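Long-range contacts in 6-phosphogluconate dehydrogenase (Decarboxylating) (Geobacter metallireducens, PDB 4E21), which probably catalyses the NADP-dependent oxidative decarboxylation of 6-phosphogluconate in the pentose phosphate pathway: residues 49-54 with 67-72; 25-30 with 86-91. One frame throughout, in Å; residues are numbered along the deposited sequence.

Contact 1: residues 49-54 with 67-72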
# COMPACT_ATOMS: atom_id res chain seq x y z
N VAL B 49 -16.70 -4.63 -44.64
CA VAL B 49 -17.03 -3.33 -45.19
C VAL B 49 -16.68 -2.41 -44.05
O VAL B 49 -17.07 -2.68 -42.93
CB VAL B 49 -18.55 -3.18 -45.49
CG1 VAL B 49 -18.89 -1.72 -45.81
CG2 VAL B 49 -19.00 -4.11 -46.59
N VAL B 50 -15.95 -1.34 -44.34
CA VAL B 50 -15.48 -0.47 -43.27
C VAL B 50 -15.98 0.95 -43.43
O VAL B 50 -16.44 1.35 -44.49
CB VAL B 50 -13.94 -0.47 -43.15
CG1 VAL B 50 -13.43 -1.89 -43.22
CG2 VAL B 50 -13.32 0.38 -44.26
N TYR B 51 -15.86 1.71 -42.35
CA TYR B 51 -16.31 3.09 -42.35
C TYR B 51 -15.69 3.87 -41.20
O TYR B 51 -15.48 3.33 -40.11
CB TYR B 51 -17.84 3.15 -42.29
CG TYR B 51 -18.33 4.57 -42.14
CD1 TYR B 51 -18.26 5.47 -43.20
CD2 TYR B 51 -18.82 5.03 -40.92
CE1 TYR B 51 -18.68 6.78 -43.05
CE2 TYR B 51 -19.25 6.32 -40.77
CZ TYR B 51 -19.18 7.20 -41.83
OH TYR B 51 -19.61 8.50 -41.66
N ASP B 52 -15.42 5.14 -41.44
CA ASP B 52 -14.88 6.01 -40.41
C ASP B 52 -15.22 7.47 -40.72
O ASP B 52 -15.15 7.90 -41.87
CB ASP B 52 -13.36 5.81 -40.28
CG ASP B 52 -12.80 6.35 -38.97
OD1 ASP B 52 -12.76 7.58 -38.77
OD2 ASP B 52 -12.37 5.52 -38.13
N LEU B 53 -15.60 8.22 -39.68
CA LEU B 53 -15.90 9.64 -39.83
C LEU B 53 -14.76 10.36 -40.56
O LEU B 53 -14.97 11.38 -41.21
CB LEU B 53 -16.13 10.28 -38.46
CG LEU B 53 -17.37 11.15 -38.29
CD1 LEU B 53 -17.44 12.27 -39.35
CD2 LEU B 53 -18.65 10.29 -38.31
N ASN B 54 -13.55 9.81 -40.43
CA ASN B 54 -12.35 10.34 -41.09
C ASN B 54 -12.06 9.65 -42.44
O ASN B 54 -11.62 8.49 -42.49
CB ASN B 54 -11.14 10.27 -40.15
CG ASN B 54 -9.86 10.82 -40.77
OD1 ASN B 54 -9.47 10.42 -41.87
ND2 ASN B 54 -9.20 11.73 -40.06
N ALA B 67 -13.58 -3.04 -48.99
CA ALA B 67 -14.77 -2.26 -49.32
C ALA B 67 -14.98 -1.13 -48.31
O ALA B 67 -14.90 -1.35 -47.11
CB ALA B 67 -16.01 -3.15 -49.39
N GLY B 68 -15.23 0.07 -48.81
CA GLY B 68 -15.46 1.22 -47.96
C GLY B 68 -16.90 1.70 -48.02
O GLY B 68 -17.78 1.05 -48.58
N ALA B 69 -17.13 2.86 -47.42
CA ALA B 69 -18.43 3.48 -47.40
C ALA B 69 -18.19 4.93 -47.00
O ALA B 69 -17.34 5.21 -46.15
CB ALA B 69 -19.32 2.79 -46.39
N ARG B 70 -18.92 5.85 -47.63
CA ARG B 70 -18.71 7.27 -47.34
C ARG B 70 -19.74 7.88 -46.41
O ARG B 70 -19.72 9.08 -46.16
CB ARG B 70 -18.61 8.11 -48.62
CG ARG B 70 -19.25 7.47 -49.83
CD ARG B 70 -18.21 6.77 -50.69
NE ARG B 70 -18.83 6.19 -51.89
CZ ARG B 70 -18.85 4.89 -52.18
NH1 ARG B 70 -18.25 4.02 -51.36
NH2 ARG B 70 -19.45 4.46 -53.29
N SER B 71 -20.62 7.05 -45.88
CA SER B 71 -21.60 7.54 -44.93
C SER B 71 -22.13 6.37 -44.15
O SER B 71 -22.07 5.23 -44.59
CB SER B 71 -22.76 8.23 -45.67
OG SER B 71 -23.51 7.29 -46.43
N ILE B 72 -22.68 6.65 -42.98
CA ILE B 72 -23.35 5.60 -42.24
C ILE B 72 -24.40 4.92 -43.14
O ILE B 72 -24.57 3.69 -43.08
CB ILE B 72 -23.97 6.12 -40.93
CG1 ILE B 72 -24.44 4.93 -40.10
CG2 ILE B 72 -25.06 7.15 -41.20
CD1 ILE B 72 -23.26 4.02 -39.69

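Contact 2: residues 25-30 with 86-91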
# COMPACT_ATOMS: atom_id res chain seq x y z
N ILE B 25 -18.77 -8.70 -42.28
CA ILE B 25 -18.64 -7.96 -41.05
C ILE B 25 -18.42 -6.50 -41.43
O ILE B 25 -17.54 -6.19 -42.24
CB ILE B 25 -17.40 -8.44 -40.23
CG1 ILE B 25 -17.61 -9.85 -39.68
CG2 ILE B 25 -17.08 -7.49 -39.10
CD1 ILE B 25 -17.34 -10.97 -40.69
N GLY B 26 -19.21 -5.61 -40.86
CA GLY B 26 -18.95 -4.20 -41.01
C GLY B 26 -18.10 -3.77 -39.83
O GLY B 26 -18.31 -4.23 -38.71
N MSE B 27 -17.15 -2.87 -40.08
CA MSE B 27 -16.26 -2.38 -39.03
C MSE B 27 -16.31 -0.87 -39.05
O MSE B 27 -16.07 -0.26 -40.09
CB MSE B 27 -14.84 -2.85 -39.30
CG MSE B 27 -13.76 -2.30 -38.37
SE MSE B 27 -13.89 -2.99 -36.56
CE MSE B 27 -14.41 -1.34 -35.77
N ILE B 28 -16.65 -0.27 -37.92
CA ILE B 28 -16.60 1.19 -37.82
C ILE B 28 -15.51 1.58 -36.85
O ILE B 28 -15.46 1.06 -35.74
CB ILE B 28 -17.92 1.78 -37.28
CG1 ILE B 28 -19.09 1.51 -38.23
CG2 ILE B 28 -17.76 3.28 -37.03
CD1 ILE B 28 -20.43 2.01 -37.67
N GLY B 29 -14.67 2.53 -37.25
CA GLY B 29 -13.52 2.92 -36.44
C GLY B 29 -12.28 2.26 -37.00
O GLY B 29 -12.04 1.07 -36.78
N LEU B 30 -11.51 3.04 -37.75
CA LEU B 30 -10.45 2.48 -38.58
C LEU B 30 -9.09 2.97 -38.13
O LEU B 30 -8.20 3.23 -38.94
CB LEU B 30 -10.68 2.84 -40.06
CG LEU B 30 -11.96 2.36 -40.71
CD1 LEU B 30 -11.84 2.55 -42.20
CD2 LEU B 30 -12.23 0.89 -40.39
N TRP B 86 -19.22 -4.26 -36.06
CA TRP B 86 -18.20 -4.14 -35.02
C TRP B 86 -17.77 -2.68 -34.83
O TRP B 86 -17.44 -2.00 -35.81
CB TRP B 86 -17.00 -5.00 -35.38
CG TRP B 86 -16.07 -5.30 -34.25
CD1 TRP B 86 -15.26 -4.42 -33.59
CD2 TRP B 86 -15.81 -6.59 -33.66
NE1 TRP B 86 -14.52 -5.07 -32.63
CE2 TRP B 86 -14.85 -6.40 -32.65
CE3 TRP B 86 -16.31 -7.88 -33.89
CZ2 TRP B 86 -14.38 -7.45 -31.87
CZ3 TRP B 86 -15.84 -8.92 -33.12
CH2 TRP B 86 -14.88 -8.70 -32.12
N LEU B 87 -17.80 -2.19 -33.59
CA LEU B 87 -17.33 -0.84 -33.28
C LEU B 87 -15.95 -0.88 -32.62
O LEU B 87 -15.73 -1.63 -31.67
CB LEU B 87 -18.31 -0.09 -32.36
CG LEU B 87 -19.80 0.00 -32.73
CD1 LEU B 87 -20.59 0.71 -31.64
CD2 LEU B 87 -20.02 0.72 -34.05
N MSE B 88 -15.01 -0.10 -33.16
CA MSE B 88 -13.71 0.15 -32.55
C MSE B 88 -13.50 1.67 -32.51
O MSE B 88 -12.51 2.18 -33.03
CB MSE B 88 -12.55 -0.49 -33.32
CG MSE B 88 -12.33 -1.98 -33.06
SE MSE B 88 -12.45 -2.49 -31.17
CE MSE B 88 -11.09 -3.84 -31.09
N VAL B 89 -14.46 2.37 -31.92
CA VAL B 89 -14.36 3.82 -31.75
C VAL B 89 -14.01 4.18 -30.30
O VAL B 89 -14.06 3.32 -29.41
CB VAL B 89 -15.68 4.52 -32.17
CG1 VAL B 89 -15.98 4.23 -33.62
CG2 VAL B 89 -16.84 4.05 -31.31
N PRO B 90 -13.62 5.44 -30.05
CA PRO B 90 -13.47 5.91 -28.67
C PRO B 90 -14.73 5.66 -27.85
O PRO B 90 -15.84 5.68 -28.38
CB PRO B 90 -13.23 7.41 -28.85
CG PRO B 90 -12.44 7.48 -30.11
CD PRO B 90 -13.01 6.38 -31.01
N ALA B 91 -14.53 5.41 -26.56
CA ALA B 91 -15.63 5.13 -25.65
C ALA B 91 -16.66 6.24 -25.68
O ALA B 91 -17.88 6.00 -25.54
CB ALA B 91 -15.10 4.94 -24.22
O HOH W 1 -9.81 1.73 -34.34

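Contact 1: residues 49-54 with 67-72
V49, V50 and Y51, on an outermost strand of the Rossmann-type sheet, pack against A67 to I72, the connection that leads from helix 55-63 into helix 72-78. The contact thus covers the outer edge of strand 47-51, whose other side hydrogen-bonds to strand 24-28. One backbone hydrogen bond joins the segments: V50 N donates to A67 O at 3.0 Å, with an N-H...O angle of 159°. The same carbonyl takes a CA-H...O contact from V49, 3.5 Å from V49 CA to A67 O, and V50 CG2 comes up to it as well. Beside these, the methyls V49 CG2 and A67 CB meet at 4.2 Å. Further along, V50 O and A69 N approach at too poor an angle to bond.

Y51 buries more surface in this contact than any other residue. Its CG is anti to the backbone N (chi1 174°), which swings the ring along the loop rather than back over the strand. A69 O lies at the ring edge, in plane, 3.1 Å from Y51 CD1. The peptide at the start of helix 72-78 lies over one face, with S71 C and I72 N above it, and L53 N sits off-centre over the opposite face. F75 of that helix touches the side chains of V49, Y51 and A69, extending the apolar packing. Replacing Y51 by alanine would remove the ring that F75 packs against and is likely to leave a gap between the strand end and the S71-I72 peptide.

S71 is the N-cap of helix 72-78, its OG accepting from E74 N; on this capped start the ring rests, Y51 CZ 3.7 Å from I72 N.

Contact 2: residues 25-30 with 86-91
The indole of W86, on one face of the parallel part of the Rossmann-type sheet, is met across the contact by the selenium of M27, a selenomethionine, which approaches obliquely in a Met-aromatic contact, while M88 SE lies at the ring edge, in plane. M27 SE is 4.3 Å from the centroid of the W86 five-membered ring, 51° off its normal, and 3.6 Å from W86 CD1. The M27 side chain starts with CG anti to the backbone N (chi1 174°) and then bends, carrying SE across to the indole. V169, F170 and L173 of helix 167-173 and M37 of helix 32-43 also pack on W86.

Underneath is the parallel pairing of strands 24-28 and 84-87, two neighbouring interior strands of that sheet. Three nearly straight backbone bonds stitch it: W86 N to G26 O at 2.8 Å, I28 N to W86 O at 2.8 Å, and M88 N to I28 O at 2.9 Å. On the sheet face away from M27 and W86, I28 and L87 lie side by side, I28 CD1 at 3.9 Å from L87 CD2; helix 94-101 covers both through M101.

Past the strand ends, G29 turns the chain away. A side chain on it would run into M88 O and into the I28 carbonyl. One water bridges the diverging chains, donating to M88 O at 3.0 Å and only weakly to G29 O.

Strands 47-51, 24-28 and 84-87 lie next to one another in a single parallel run, so contact 1 covers its outer edge and contact 2 holds its inner pair, the two centres about 10 Å apart. They join through the shared strand 24-28: M27 N and V49 O lie 2.9 Å apart, a probable hydrogen bond. At the strand ends D52 OD2 reaches L30 N at 2.7 Å, tying the loop after strand 47-51 to the G29-L30 turn. That turn begins a GxGxxG-like sequence, consistent with the dinucleotide-binding loop of a Rossmann domain, and the Y51 side chain lies near it without touching.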